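Cupin 2 conserved barrel domain protein (Leptotrichia buccalis, PDB 3RNS) is of unknown function but belongs to the cupin superfamily, whose conserved beta-barrels serve both enzymes and small-molecule-binding proteins. Local coordinates at residues Glu133-Tyr137 with Thr156-Phe160; Ala175-Asp181 with Phe218-Leu224; Gly184-Asp189 with Ile207-Glu212. All blocks are in the same frame, centred on the assembly; numbering follows the deposited sequence.

Contact 1: residues Glu133-Tyr137 with Thr156-Phe160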
ATOM      1  N   GLU A 133      10.669   1.701   8.554  1.00 38.98           N
ATOM      2  CA  GLU A 133      11.794   2.353   9.209  0.60 41.35           C
ATOM      3  C   GLU A 133      11.820   3.876   9.011  1.00 41.80           C
ATOM      4  O   GLU A 133      12.575   4.565   9.645  1.00 42.81           O
ATOM      5  CB  GLU A 133      13.104   1.713   8.784  0.60 43.17           C
ATOM      6  CG  GLU A 133      13.841   1.000   9.941  0.60 48.68           C
ATOM      7  CD  GLU A 133      13.322  -0.419  10.294  0.60 52.90           C
ATOM      8  OE1 GLU A 133      13.671  -0.878  11.413  0.60 54.86           O
ATOM      9  OE2 GLU A 133      12.600  -1.074   9.475  0.60 52.92           O
ATOM     10  N   VAL A 134      10.950   4.408   8.183  1.00 41.58           N
ATOM     11  CA  VAL A 134      10.950   5.847   7.926  1.00 42.74           C
ATOM     12  C   VAL A 134      10.273   6.662   9.041  1.00 41.54           C
ATOM     13  O   VAL A 134      10.519   7.859   9.194  1.00 40.82           O
ATOM     14  CB  VAL A 134      10.331   6.082   6.512  1.00 42.65           C
ATOM     15  CG1 VAL A 134       9.254   7.127   6.515  1.00 44.25           C
ATOM     16  CG2 VAL A 134      11.424   6.374   5.537  1.00 46.91           C
ATOM     17  N   VAL A 135       9.400   6.017   9.799  1.00 39.52           N
ATOM     18  CA  VAL A 135       8.827   6.631  10.979  1.00 39.55           C
ATOM     19  C   VAL A 135       9.211   5.827  12.201  1.00 39.64           C
ATOM     20  O   VAL A 135       9.057   4.608  12.241  1.00 39.97           O
ATOM     21  CB  VAL A 135       7.255   6.702  10.956  1.00 39.07           C
ATOM     22  CG1 VAL A 135       6.797   7.970  10.270  1.00 38.78           C
ATOM     23  CG2 VAL A 135       6.600   5.393  10.376  1.00 36.32           C
ATOM     24  N   GLU A 136       9.591   6.535  13.235  1.00 38.97           N
ATOM     25  CA  GLU A 136       9.906   5.932  14.487  1.00 39.78           C
ATOM     26  C   GLU A 136       8.684   5.905  15.410  1.00 37.14           C
ATOM     27  O   GLU A 136       7.831   6.788  15.356  1.00 36.17           O
ATOM     28  CB  GLU A 136      11.023   6.791  15.118  1.00 42.82           C
ATOM     29  CG  GLU A 136      11.837   6.048  16.102  1.00 49.78           C
ATOM     30  CD  GLU A 136      13.140   6.761  16.438  1.00 57.32           C
ATOM     31  OE1 GLU A 136      13.087   7.945  16.848  1.00 59.46           O
ATOM     32  OE2 GLU A 136      14.204   6.104  16.266  1.00 63.95           O
ATOM     33  N   TYR A 137       8.601   4.923  16.288  1.00 35.42           N
ATOM     34  CA  TYR A 137       7.762   5.064  17.473  1.00 35.07           C
ATOM     35  C   TYR A 137       8.258   6.175  18.447  1.00 35.96           C
ATOM     36  O   TYR A 137       9.480   6.330  18.698  1.00 38.36           O
ATOM     37  CB  TYR A 137       7.649   3.735  18.232  1.00 34.73           C
ATOM     38  CG  TYR A 137       6.926   2.645  17.487  1.00 33.26           C
ATOM     39  CD1 TYR A 137       5.603   2.804  17.094  1.00 34.35           C
ATOM     40  CD2 TYR A 137       7.541   1.438  17.214  1.00 34.10           C
ATOM     41  CE1 TYR A 137       4.961   1.838  16.394  1.00 33.01           C
ATOM     42  CE2 TYR A 137       6.871   0.429  16.544  1.00 32.11           C
ATOM     43  CZ  TYR A 137       5.585   0.640  16.154  1.00 31.83           C
ATOM     44  OH  TYR A 137       4.916  -0.317  15.469  1.00 30.18           O
ATOM     45  N   THR A 156       0.497   8.323   3.097  1.00 30.19           N
ATOM     46  CA  THR A 156       1.072   8.741   4.345  1.00 30.39           C
ATOM     47  C   THR A 156       1.428   7.534   5.164  1.00 29.33           C
ATOM     48  O   THR A 156       0.684   6.529   5.145  1.00 28.26           O
ATOM     49  CB  THR A 156       0.024   9.607   5.082  1.00 33.13           C
ATOM     50  OG1 THR A 156      -0.186  10.803   4.314  1.00 33.44           O
ATOM     51  CG2 THR A 156       0.497   9.995   6.474  1.00 33.03           C
ATOM     52  N   ILE A 157       2.566   7.594   5.862  1.00 28.98           N
ATOM     53  CA  ILE A 157       2.950   6.561   6.801  0.60 29.43           C
ATOM     54  C   ILE A 157       2.840   7.097   8.233  1.00 29.99           C
ATOM     55  O   ILE A 157       3.202   8.253   8.488  1.00 29.30           O
ATOM     56  CB  ILE A 157       4.404   6.006   6.468  0.60 30.92           C
ATOM     57  CG1 ILE A 157       5.001   5.228   7.635  0.60 33.14           C
ATOM     58  CG2 ILE A 157       5.372   7.079   6.030  0.60 31.41           C
ATOM     59  CD1 ILE A 157       4.465   3.836   7.710  0.60 36.24           C
HETATM   60  N   MSE A 158       2.380   6.258   9.159  1.00 29.34           N
HETATM   61  CA  MSE A 158       2.145   6.703  10.541  1.00 31.38           C
HETATM   62  C   MSE A 158       2.555   5.663  11.539  1.00 29.23           C
HETATM   63  O   MSE A 158       2.389   4.478  11.281  1.00 31.23           O
HETATM   64  CB  MSE A 158       0.664   7.028  10.772  1.00 30.86           C
HETATM   65  CG  MSE A 158       0.010   7.805   9.595  1.00 38.64           C
HETATM   66 SE   MSE A 158      -1.896   8.235   9.951  0.60 47.50          SE
HETATM   67  CE  MSE A 158      -1.692   9.421  11.399  1.00 45.42           C
ATOM     68  N   SER A 159       3.118   6.104  12.659  1.00 29.16           N
ATOM     69  CA  SER A 159       3.353   5.240  13.829  1.00 28.25           C
ATOM     70  C   SER A 159       2.452   5.695  14.971  1.00 28.72           C
ATOM     71  O   SER A 159       2.235   6.927  15.164  1.00 28.62           O
ATOM     72  CB  SER A 159       4.824   5.259  14.266  1.00 28.68           C
ATOM     73  OG  SER A 159       5.200   6.541  14.782  1.00 29.37           O
ATOM     74  N   PHE A 160       1.895   4.723  15.695  1.00 27.16           N
ATOM     75  CA  PHE A 160       0.973   4.991  16.800  1.00 28.29           C
ATOM     76  C   PHE A 160       1.584   4.276  18.020  1.00 29.06           C
ATOM     77  O   PHE A 160       1.865   3.059  17.966  1.00 28.52           O
ATOM     78  CB  PHE A 160      -0.414   4.361  16.578  1.00 28.47           C
ATOM     79  CG  PHE A 160      -1.286   5.048  15.581  1.00 29.34           C
ATOM     80  CD1 PHE A 160      -1.007   4.982  14.218  1.00 33.05           C
ATOM     81  CD2 PHE A 160      -2.465   5.700  15.993  1.00 30.34           C
ATOM     82  CE1 PHE A 160      -1.868   5.600  13.280  1.00 30.43           C
ATOM     83  CE2 PHE A 160      -3.304   6.306  15.051  1.00 29.23           C
ATOM     84  CZ  PHE A 160      -2.984   6.278  13.718  1.00 30.87           C
TER

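Contact 2: residues Ala175-Asp181 with Phe218-Leu224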
ATOM      1  N   ALA A 175      -9.956   4.805   1.307  1.00 36.57           N
ATOM      2  CA  ALA A 175      -8.614   4.632   1.813  1.00 35.01           C
ATOM      3  C   ALA A 175      -8.309   3.155   1.968  1.00 33.85           C
ATOM      4  O   ALA A 175      -9.077   2.417   2.583  1.00 34.98           O
ATOM      5  CB  ALA A 175      -8.477   5.263   3.154  1.00 34.25           C
ATOM      6  N   LEU A 176      -7.151   2.761   1.503  1.00 31.65           N
ATOM      7  CA  LEU A 176      -6.596   1.467   1.808  1.00 31.46           C
ATOM      8  C   LEU A 176      -5.530   1.651   2.910  1.00 29.95           C
ATOM      9  O   LEU A 176      -4.574   2.411   2.741  1.00 30.44           O
ATOM     10  CB  LEU A 176      -5.934   0.861   0.546  1.00 30.91           C
ATOM     11  CG  LEU A 176      -5.293  -0.510   0.841  1.00 31.85           C
ATOM     12  CD1 LEU A 176      -6.420  -1.594   0.958  1.00 33.14           C
ATOM     13  CD2 LEU A 176      -4.226  -0.804  -0.248  1.00 34.29           C
ATOM     14  N   VAL A 177      -5.680   0.945   4.005  1.00 28.75           N
ATOM     15  CA  VAL A 177      -4.673   0.949   5.059  1.00 28.53           C
ATOM     16  C   VAL A 177      -4.000  -0.420   5.091  1.00 28.23           C
ATOM     17  O   VAL A 177      -4.662  -1.463   4.845  1.00 29.68           O
ATOM     18  CB  VAL A 177      -5.280   1.349   6.425  1.00 28.48           C
ATOM     19  CG1 VAL A 177      -5.860   2.784   6.314  1.00 29.77           C
ATOM     20  CG2 VAL A 177      -6.378   0.360   6.898  1.00 30.30           C
ATOM     21  N   THR A 178      -2.696  -0.412   5.267  1.00 27.19           N
ATOM     22  CA  THR A 178      -1.912  -1.628   5.425  1.00 28.53           C
ATOM     23  C   THR A 178      -1.047  -1.501   6.682  1.00 27.77           C
ATOM     24  O   THR A 178      -0.297  -0.521   6.825  1.00 27.17           O
ATOM     25  CB  THR A 178      -0.968  -1.878   4.215  1.00 28.62           C
ATOM     26  OG1 THR A 178      -1.731  -1.830   2.986  1.00 33.90           O
ATOM     27  CG2 THR A 178      -0.326  -3.277   4.294  1.00 29.94           C
ATOM     28  N   VAL A 179      -1.087  -2.523   7.540  1.00 27.01           N
ATOM     29  CA  VAL A 179      -0.376  -2.457   8.777  1.00 26.79           C
ATOM     30  C   VAL A 179       0.993  -3.019   8.543  1.00 27.74           C
ATOM     31  O   VAL A 179       1.125  -4.162   8.116  1.00 24.43           O
ATOM     32  CB  VAL A 179      -1.101  -3.188   9.899  1.00 26.82           C
ATOM     33  CG1 VAL A 179      -0.201  -3.326  11.172  1.00 25.70           C
ATOM     34  CG2 VAL A 179      -2.431  -2.427  10.221  1.00 26.15           C
ATOM     35  N   LEU A 180       2.012  -2.203   8.856  1.00 28.32           N
ATOM     36  CA  LEU A 180       3.410  -2.555   8.606  1.00 28.78           C
ATOM     37  C   LEU A 180       4.114  -3.206   9.793  1.00 30.14           C
ATOM     38  O   LEU A 180       5.171  -3.816   9.617  1.00 31.22           O
ATOM     39  CB  LEU A 180       4.185  -1.284   8.204  1.00 30.03           C
ATOM     40  CG  LEU A 180       3.583  -0.484   7.043  1.00 31.33           C
ATOM     41  CD1 LEU A 180       4.367   0.800   6.856  1.00 37.04           C
ATOM     42  CD2 LEU A 180       3.609  -1.353   5.755  1.00 33.25           C
ATOM     43  N   ASP A 181       3.577  -3.032  10.993  1.00 29.42           N
ATOM     44  CA  ASP A 181       4.202  -3.478  12.229  1.00 30.72           C
ATOM     45  C   ASP A 181       3.131  -3.455  13.294  1.00 29.96           C
ATOM     46  O   ASP A 181       2.283  -2.561  13.314  1.00 28.61           O
ATOM     47  CB  ASP A 181       5.354  -2.556  12.646  1.00 31.75           C
ATOM     48  CG  ASP A 181       6.109  -3.074  13.906  1.00 35.55           C
ATOM     49  OD1 ASP A 181       6.521  -4.250  13.877  1.00 43.18           O
ATOM     50  OD2 ASP A 181       6.279  -2.327  14.908  1.00 36.07           O
ATOM     51  N   PHE A 218       1.662   0.280  16.752  1.00 29.19           N
ATOM     52  CA  PHE A 218       1.571  -0.168  15.367  1.00 27.45           C
ATOM     53  C   PHE A 218       1.987   0.904  14.381  1.00 27.88           C
ATOM     54  O   PHE A 218       2.038   2.100  14.698  1.00 27.31           O
ATOM     55  CB  PHE A 218       0.166  -0.791  15.053  1.00 27.64           C
ATOM     56  CG  PHE A 218      -0.894   0.198  14.693  1.00 27.17           C
ATOM     57  CD1 PHE A 218      -1.189   0.447  13.381  1.00 26.43           C
ATOM     58  CD2 PHE A 218      -1.602   0.889  15.674  1.00 26.20           C
ATOM     59  CE1 PHE A 218      -2.142   1.383  13.037  1.00 29.29           C
ATOM     60  CE2 PHE A 218      -2.579   1.795  15.344  1.00 27.95           C
ATOM     61  CZ  PHE A 218      -2.844   2.063  13.995  1.00 27.53           C
ATOM     62  N   LYS A 219       2.316   0.469  13.174  1.00 27.52           N
ATOM     63  CA  LYS A 219       2.568   1.383  12.062  1.00 27.84           C
ATOM     64  C   LYS A 219       1.672   0.992  10.877  1.00 26.90           C
ATOM     65  O   LYS A 219       1.364  -0.201  10.658  1.00 26.60           O
ATOM     66  CB  LYS A 219       4.064   1.316  11.623  1.00 27.43           C
ATOM     67  CG  LYS A 219       5.032   1.811  12.629  1.00 29.52           C
ATOM     68  CD  LYS A 219       6.477   1.598  12.194  1.00 28.58           C
ATOM     69  CE  LYS A 219       7.404   1.963  13.274  1.00 32.29           C
ATOM     70  NZ  LYS A 219       8.794   1.839  12.844  1.00 29.23           N
HETATM   71  N   MSE A 220       1.276   1.995  10.110  1.00 27.05           N
HETATM   72  CA  MSE A 220       0.499   1.784   8.925  1.00 27.72           C
HETATM   73  C   MSE A 220       0.865   2.729   7.788  1.00 27.19           C
HETATM   74  O   MSE A 220       1.352   3.839   7.987  1.00 28.76           O
HETATM   75  CB  MSE A 220      -0.975   2.012   9.266  1.00 27.86           C
HETATM   76  CG  MSE A 220      -1.239   3.392   9.932  1.00 31.70           C
HETATM   77 SE   MSE A 220      -3.175   3.925   9.934  0.60 44.70          SE
HETATM   78  CE  MSE A 220      -3.287   4.322   8.097  1.00 37.41           C
ATOM     79  N   LEU A 221       0.612   2.261   6.588  1.00 26.46           N
ATOM     80  CA  LEU A 221       0.597   3.045   5.394  1.00 26.92           C
ATOM     81  C   LEU A 221      -0.855   3.291   4.989  1.00 27.19           C
ATOM     82  O   LEU A 221      -1.685   2.348   4.912  1.00 27.52           O
ATOM     83  CB  LEU A 221       1.312   2.294   4.262  1.00 27.45           C
ATOM     84  CG  LEU A 221       1.182   2.777   2.796  1.00 27.98           C
ATOM     85  CD1 LEU A 221       1.874   4.162   2.566  1.00 24.87           C
ATOM     86  CD2 LEU A 221       1.706   1.649   1.844  1.00 26.51           C
ATOM     87  N   LEU A 222      -1.147   4.533   4.666  1.00 27.98           N
ATOM     88  CA  LEU A 222      -2.479   4.957   4.211  1.00 29.19           C
ATOM     89  C   LEU A 222      -2.391   5.425   2.772  1.00 30.86           C
ATOM     90  O   LEU A 222      -1.577   6.316   2.442  1.00 29.89           O
ATOM     91  CB  LEU A 222      -2.999   6.115   5.081  1.00 31.10           C
ATOM     92  CG  LEU A 222      -4.324   6.798   4.600  1.00 37.78           C
ATOM     93  CD1 LEU A 222      -5.499   5.849   4.837  1.00 36.90           C
ATOM     94  CD2 LEU A 222      -4.590   8.158   5.258  1.00 42.30           C
ATOM     95  N   ILE A 223      -3.234   4.846   1.911  1.00 30.69           N
ATOM     96  CA  ILE A 223      -3.294   5.245   0.516  1.00 30.91           C
ATOM     97  C   ILE A 223      -4.731   5.657   0.311  1.00 33.28           C
ATOM     98  O   ILE A 223      -5.653   4.801   0.323  1.00 33.11           O
ATOM     99  CB  ILE A 223      -2.910   4.106  -0.482  1.00 30.57           C
ATOM    100  CG1 ILE A 223      -1.493   3.527  -0.223  1.00 27.99           C
ATOM    101  CG2 ILE A 223      -2.983   4.619  -1.974  1.00 27.04           C
ATOM    102  CD1 ILE A 223      -1.319   2.111  -0.829  1.00 28.47           C
ATOM    103  N   LEU A 224      -4.921   6.954   0.098  1.00 33.79           N
ATOM    104  CA  LEU A 224      -6.227   7.531  -0.182  1.00 36.78           C
ATOM    105  C   LEU A 224      -6.335   7.917  -1.658  1.00 39.31           C
ATOM    106  O   LEU A 224      -5.532   8.724  -2.149  1.00 39.41           O
ATOM    107  CB  LEU A 224      -6.441   8.756   0.690  1.00 37.54           C
ATOM    108  CG  LEU A 224      -7.659   9.648   0.455  1.00 40.57           C
ATOM    109  CD1 LEU A 224      -8.913   8.821   0.709  1.00 42.44           C
ATOM    110  CD2 LEU A 224      -7.588  10.941   1.379  1.00 38.69           C
TER

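Contact 3: residues Gly184-Asp189 with Ile207-Glu212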
ATOM      1  N   GLY A 184      -3.398  -2.956  14.636  1.00 30.26           N
ATOM      2  CA  GLY A 184      -4.233  -1.795  14.918  1.00 31.87           C
ATOM      3  C   GLY A 184      -5.691  -2.132  14.953  1.00 32.03           C
ATOM      4  O   GLY A 184      -6.138  -3.111  14.329  1.00 33.59           O
ATOM      5  N   LYS A 185      -6.434  -1.369  15.732  1.00 33.04           N
ATOM      6  CA  LYS A 185      -7.859  -1.570  15.843  1.00 34.68           C
ATOM      7  C   LYS A 185      -8.568  -0.474  15.089  1.00 34.65           C
ATOM      8  O   LYS A 185      -8.472   0.718  15.442  1.00 36.99           O
ATOM      9  CB  LYS A 185      -8.299  -1.581  17.277  1.00 35.39           C
ATOM     10  CG  LYS A 185      -9.796  -1.779  17.402  1.00 41.70           C
ATOM     11  CD  LYS A 185     -10.115  -2.303  18.782  1.00 48.76           C
ATOM     12  CE  LYS A 185     -11.602  -2.411  19.063  1.00 51.45           C
ATOM     13  NZ  LYS A 185     -11.869  -2.036  20.496  1.00 56.01           N
ATOM     14  N   TYR A 186      -9.243  -0.842  14.021  1.00 32.17           N
ATOM     15  CA  TYR A 186      -9.946   0.147  13.201  1.00 32.00           C
ATOM     16  C   TYR A 186     -11.435   0.093  13.426  1.00 33.21           C
ATOM     17  O   TYR A 186     -11.961  -0.892  13.923  1.00 33.43           O
ATOM     18  CB  TYR A 186      -9.656  -0.076  11.727  1.00 31.94           C
ATOM     19  CG  TYR A 186      -8.253   0.241  11.347  1.00 32.05           C
ATOM     20  CD1 TYR A 186      -7.937   1.445  10.736  1.00 32.63           C
ATOM     21  CD2 TYR A 186      -7.227  -0.662  11.595  1.00 32.42           C
ATOM     22  CE1 TYR A 186      -6.630   1.728  10.378  1.00 31.87           C
ATOM     23  CE2 TYR A 186      -5.929  -0.362  11.274  1.00 31.96           C
ATOM     24  CZ  TYR A 186      -5.638   0.808  10.653  1.00 29.34           C
ATOM     25  OH  TYR A 186      -4.326   1.101  10.308  1.00 32.17           O
ATOM     26  N   TYR A 187     -12.099   1.214  13.167  1.00 33.60           N
ATOM     27  CA  TYR A 187     -13.530   1.278  13.233  1.00 34.95           C
ATOM     28  C   TYR A 187     -14.041   1.904  11.952  1.00 36.38           C
ATOM     29  O   TYR A 187     -13.459   2.895  11.443  1.00 34.92           O
ATOM     30  CB  TYR A 187     -14.021   2.125  14.398  1.00 35.93           C
ATOM     31  CG  TYR A 187     -13.587   1.695  15.793  1.00 38.99           C
ATOM     32  CD1 TYR A 187     -14.450   1.016  16.657  1.00 41.05           C
ATOM     33  CD2 TYR A 187     -12.332   2.017  16.260  1.00 38.12           C
ATOM     34  CE1 TYR A 187     -14.036   0.668  17.943  1.00 42.50           C
ATOM     35  CE2 TYR A 187     -11.920   1.677  17.506  1.00 40.45           C
ATOM     36  CZ  TYR A 187     -12.763   1.004  18.355  1.00 44.04           C
ATOM     37  OH  TYR A 187     -12.251   0.683  19.619  1.00 47.11           O
ATOM     38  N   VAL A 188     -15.120   1.334  11.422  1.00 37.87           N
ATOM     39  CA  VAL A 188     -15.829   1.948  10.296  1.00 39.84           C
ATOM     40  C   VAL A 188     -17.282   2.031  10.700  1.00 42.77           C
ATOM     41  O   VAL A 188     -17.894   1.011  10.982  1.00 42.06           O
ATOM     42  CB  VAL A 188     -15.667   1.144   8.968  1.00 39.79           C
ATOM     43  CG1 VAL A 188     -16.655   1.666   7.873  1.00 40.57           C
ATOM     44  CG2 VAL A 188     -14.219   1.251   8.467  1.00 35.03           C
ATOM     45  N   ASP A 189     -17.797   3.254  10.747  1.00 46.27           N
ATOM     46  CA  ASP A 189     -19.177   3.527  11.150  1.00 50.69           C
ATOM     47  C   ASP A 189     -19.479   2.785  12.471  1.00 51.89           C
ATOM     48  O   ASP A 189     -20.433   2.018  12.570  1.00 53.63           O
ATOM     49  CB  ASP A 189     -20.096   3.084  10.025  1.00 52.40           C
ATOM     50  CG  ASP A 189     -21.466   3.730  10.082  1.00 58.76           C
ATOM     51  OD1 ASP A 189     -21.692   4.652  10.902  1.00 63.12           O
ATOM     52  OD2 ASP A 189     -22.322   3.291   9.272  1.00 65.87           O
ATOM     53  N   ILE A 207     -17.732   7.827   4.910  1.00 45.10           N
ATOM     54  CA  ILE A 207     -18.256   7.061   6.022  1.00 44.84           C
ATOM     55  C   ILE A 207     -17.301   7.221   7.203  1.00 42.42           C
ATOM     56  O   ILE A 207     -16.107   7.072   7.047  1.00 41.38           O
ATOM     57  CB  ILE A 207     -18.376   5.574   5.689  1.00 44.28           C
ATOM     58  CG1 ILE A 207     -19.347   5.333   4.533  1.00 48.16           C
ATOM     59  CG2 ILE A 207     -18.864   4.801   6.931  1.00 45.13           C
ATOM     60  CD1 ILE A 207     -20.773   5.459   4.918  1.00 50.27           C
ATOM     61  N   PRO A 208     -17.819   7.512   8.391  1.00 42.59           N
ATOM     62  CA  PRO A 208     -16.810   7.804   9.394  1.00 41.18           C
ATOM     63  C   PRO A 208     -15.946   6.591   9.728  1.00 38.92           C
ATOM     64  O   PRO A 208     -16.439   5.445   9.702  1.00 39.61           O
ATOM     65  CB  PRO A 208     -17.626   8.263  10.613  1.00 42.45           C
ATOM     66  CG  PRO A 208     -19.078   8.382  10.145  1.00 45.61           C
ATOM     67  CD  PRO A 208     -19.181   7.486   8.948  1.00 44.14           C
ATOM     68  N   HIS A 209     -14.667   6.831  10.012  1.00 36.49           N
ATOM     69  CA  HIS A 209     -13.769   5.768  10.506  1.00 35.06           C
ATOM     70  C   HIS A 209     -12.874   6.336  11.622  1.00 34.38           C
ATOM     71  O   HIS A 209     -12.744   7.569  11.799  1.00 34.95           O
ATOM     72  CB  HIS A 209     -12.931   5.139   9.362  1.00 32.81           C
ATOM     73  CG  HIS A 209     -12.130   6.139   8.587  1.00 36.83           C
ATOM     74  ND1 HIS A 209     -12.435   6.496   7.291  1.00 41.68           N
ATOM     75  CD2 HIS A 209     -11.054   6.884   8.937  1.00 40.21           C
ATOM     76  CE1 HIS A 209     -11.570   7.403   6.870  1.00 42.37           C
ATOM     77  NE2 HIS A 209     -10.724   7.659   7.850  1.00 42.88           N
ATOM     78  N   ALA A 210     -12.252   5.429  12.355  1.00 33.24           N
ATOM     79  CA  ALA A 210     -11.345   5.772  13.448  1.00 32.67           C
ATOM     80  C   ALA A 210     -10.362   4.617  13.614  1.00 31.34           C
ATOM     81  O   ALA A 210     -10.541   3.528  13.081  1.00 29.92           O
ATOM     82  CB  ALA A 210     -12.145   6.008  14.754  1.00 31.90           C
ATOM     83  N   VAL A 211      -9.321   4.876  14.375  1.00 32.27           N
ATOM     84  CA  VAL A 211      -8.273   3.899  14.642  1.00 31.98           C
ATOM     85  C   VAL A 211      -7.685   4.117  16.015  1.00 32.32           C
ATOM     86  O   VAL A 211      -7.654   5.240  16.532  1.00 32.48           O
ATOM     87  CB  VAL A 211      -7.153   3.932  13.571  1.00 32.26           C
ATOM     88  CG1 VAL A 211      -6.453   5.217  13.524  1.00 34.51           C
ATOM     89  CG2 VAL A 211      -6.157   2.844  13.795  1.00 33.05           C
ATOM     90  N   GLU A 212      -7.220   3.035  16.605  1.00 31.66           N
ATOM     91  CA  GLU A 212      -6.687   3.060  17.925  1.00 32.93           C
ATOM     92  C   GLU A 212      -5.589   2.017  18.027  1.00 31.88           C
ATOM     93  O   GLU A 212      -5.750   0.879  17.522  1.00 30.34           O
ATOM     94  CB  GLU A 212      -7.871   2.762  18.837  1.00 34.43           C
ATOM     95  CG  GLU A 212      -7.589   2.495  20.228  1.00 41.42           C
ATOM     96  CD  GLU A 212      -8.875   2.124  21.045  1.00 50.78           C
ATOM     97  OE1 GLU A 212      -9.994   1.946  20.467  1.00 56.12           O
ATOM     98  OE2 GLU A 212      -8.730   2.001  22.287  1.00 59.01           O
TER

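Contact 1: residues Glu133-Tyr137 with Thr156-Phe160
With chi1 at 67°, S159 holds its OG between its own backbone N and carbonyl carbon, and from there the hydroxyl reaches the carbonyl of E136. Y137, which follows E136 in the chain, carries its CG anti to the carbonyl carbon (chi1 -66°), which brings the ring near the same serine. The hydrogen bond from S159 OG to E136 O is short, 2.7 Å, yet the hydroxyl sits well above the carbonyl plane rather than on a lone pair, with a C=O...OG angle of 128°. The Y137 ring comes in obliquely: its CD1 lies 3.8 Å from S159 CB, while CE1 is 3.7 Å from the carbonyl O of F160. Two outside partners fix that ring further, D181 accepting a hydrogen bond from its hydroxyl and K219 making a cation-pi contact; K219 also binds the carbonyl of V135. With an alanine here in place of S159, the carbonyl of E136 would probably be left without its hydroxyl partner, and the loop with one tie fewer to the strand. Nearer the start of both segments, V135 and I157 point at each other end to end, though their closest approach is modelled too short to trust and I157 has two conformers. The alternation of strand 153-160 turns I157 and S159 toward the loop, while M158 and F160 point away, F160 stacking on F218. This is a connecting segment laid across the outer face of a cupin barrel, where the chain passes from strand 129-130 to strand 142-150.

Contact 2: residues Ala175-Asp181 with Phe218-Leu224
Strands 175-180 and 218-224 run antiparallel, their axes 4.4 Å apart at closest and their directions 149° apart, with paired backbone hydrogen bonds between L176 and I223 and between T178 and L221, until a beta bulge shifts the register by one. The extra residue is L180: its N still bonds to K219 O at 2.8 Å, and K219 N then takes D181 O rather than the carbonyl of L180. Side chains alternate between two faces. On one, L222 is the wedge: with CG anti to the backbone N (chi1 172°), its CD1 fits between two side chains of the other strand, 3.5 Å from A175 CB and 3.4 Å from V177 CG1, both tighter than usual for carbons. Selenomethionine M220 bends at its last torsion to lay CE 3.5 Å from V177 CG1. This face looks into the cupin barrel, where Y186 of the opposing sheet packs on V177, V179, F218 and M220, so the two strands form the middle of one wall of the beta-sandwich. The other face carries L176, T178, L221 and I223. L176 and I223 run alongside one another, with CD2 of the first 4.2 Å from CD1 of the second. The hydroxyl of T178 is hydrogen-bonded to that of S200 on the neighbouring strand 199-203. Past the bulge, D181 and K219 share this face, but D181 OD2 and K219 NZ stay 5.3 Å apart: Y137 draws the acid one way, while V135 and A132 draw the lysine another, the carbonyl of A132 accepting a further hydrogen bond from NZ.

Contact 3: residues Gly184-Asp189 with Ile207-Glu212
Y187 OH donates to E212 OE1 at 2.7 Å, meeting the oxygen nearly along its C-O bond, and in turn accepts a hydrogen bond from K185 NZ at 2.9 Å. The carboxylate lies at the edge of the tyrosine ring, its plane only 16° from the ring's. An extended E212 chain, CG anti to the backbone N (chi1 170°), carries the acid there. K185 NZ stays 4.4 Å from E212 OE1, too far for a salt bridge, and forms one with E214 instead. The strands that carry these groups pair antiparallel: K185 with E212 and Y187 with A210 exchange backbone hydrogen bonds, and D189 N reaches P208 O at 2.8 Å just past strand 184-188 and ahead of 209-212. The opposite face, carrying Y186, V188, H209 and V211, packs mainly through carbon. V211 sets CG2 over one face of the Y186 ring, a CH-pi contact 3.7 Å from the centroid, and V188 CG1 touches I207 CG2 at 3.9 Å. H209 turns its imidazole away from V188 to meet H169 edge-to-face. The chemistry divides by face: a partly exposed lysine-tyrosine-glutamate chain outside, in which the nearby ammonium probably favours an ionised glutamate, and Y186 with V211 buried toward the barrel interior.

Overall arrangement
From the N terminus, strand 13-14 joins the edge of the sheet that holds contact 2, and the chain then builds a first barrel before reaching 133-137. Contact 1 comes first, closing an 18-residue loop that contains strand 142-150. Contact 2 follows in series and spans 36 residues. Contact 3 lies wholly within that span, its strands following 174-180 and preceding 218-225. Contacts 1 and 2 share a sheet, since 153-160 and 218-225 are neighbours, and side chains of the 133-137 loop reach the end of 175-181. Contact 3 belongs to the facing four-stranded sheet: Y186 and V211 meet F218 across the interior, and F160 reaches V211 from contact 1.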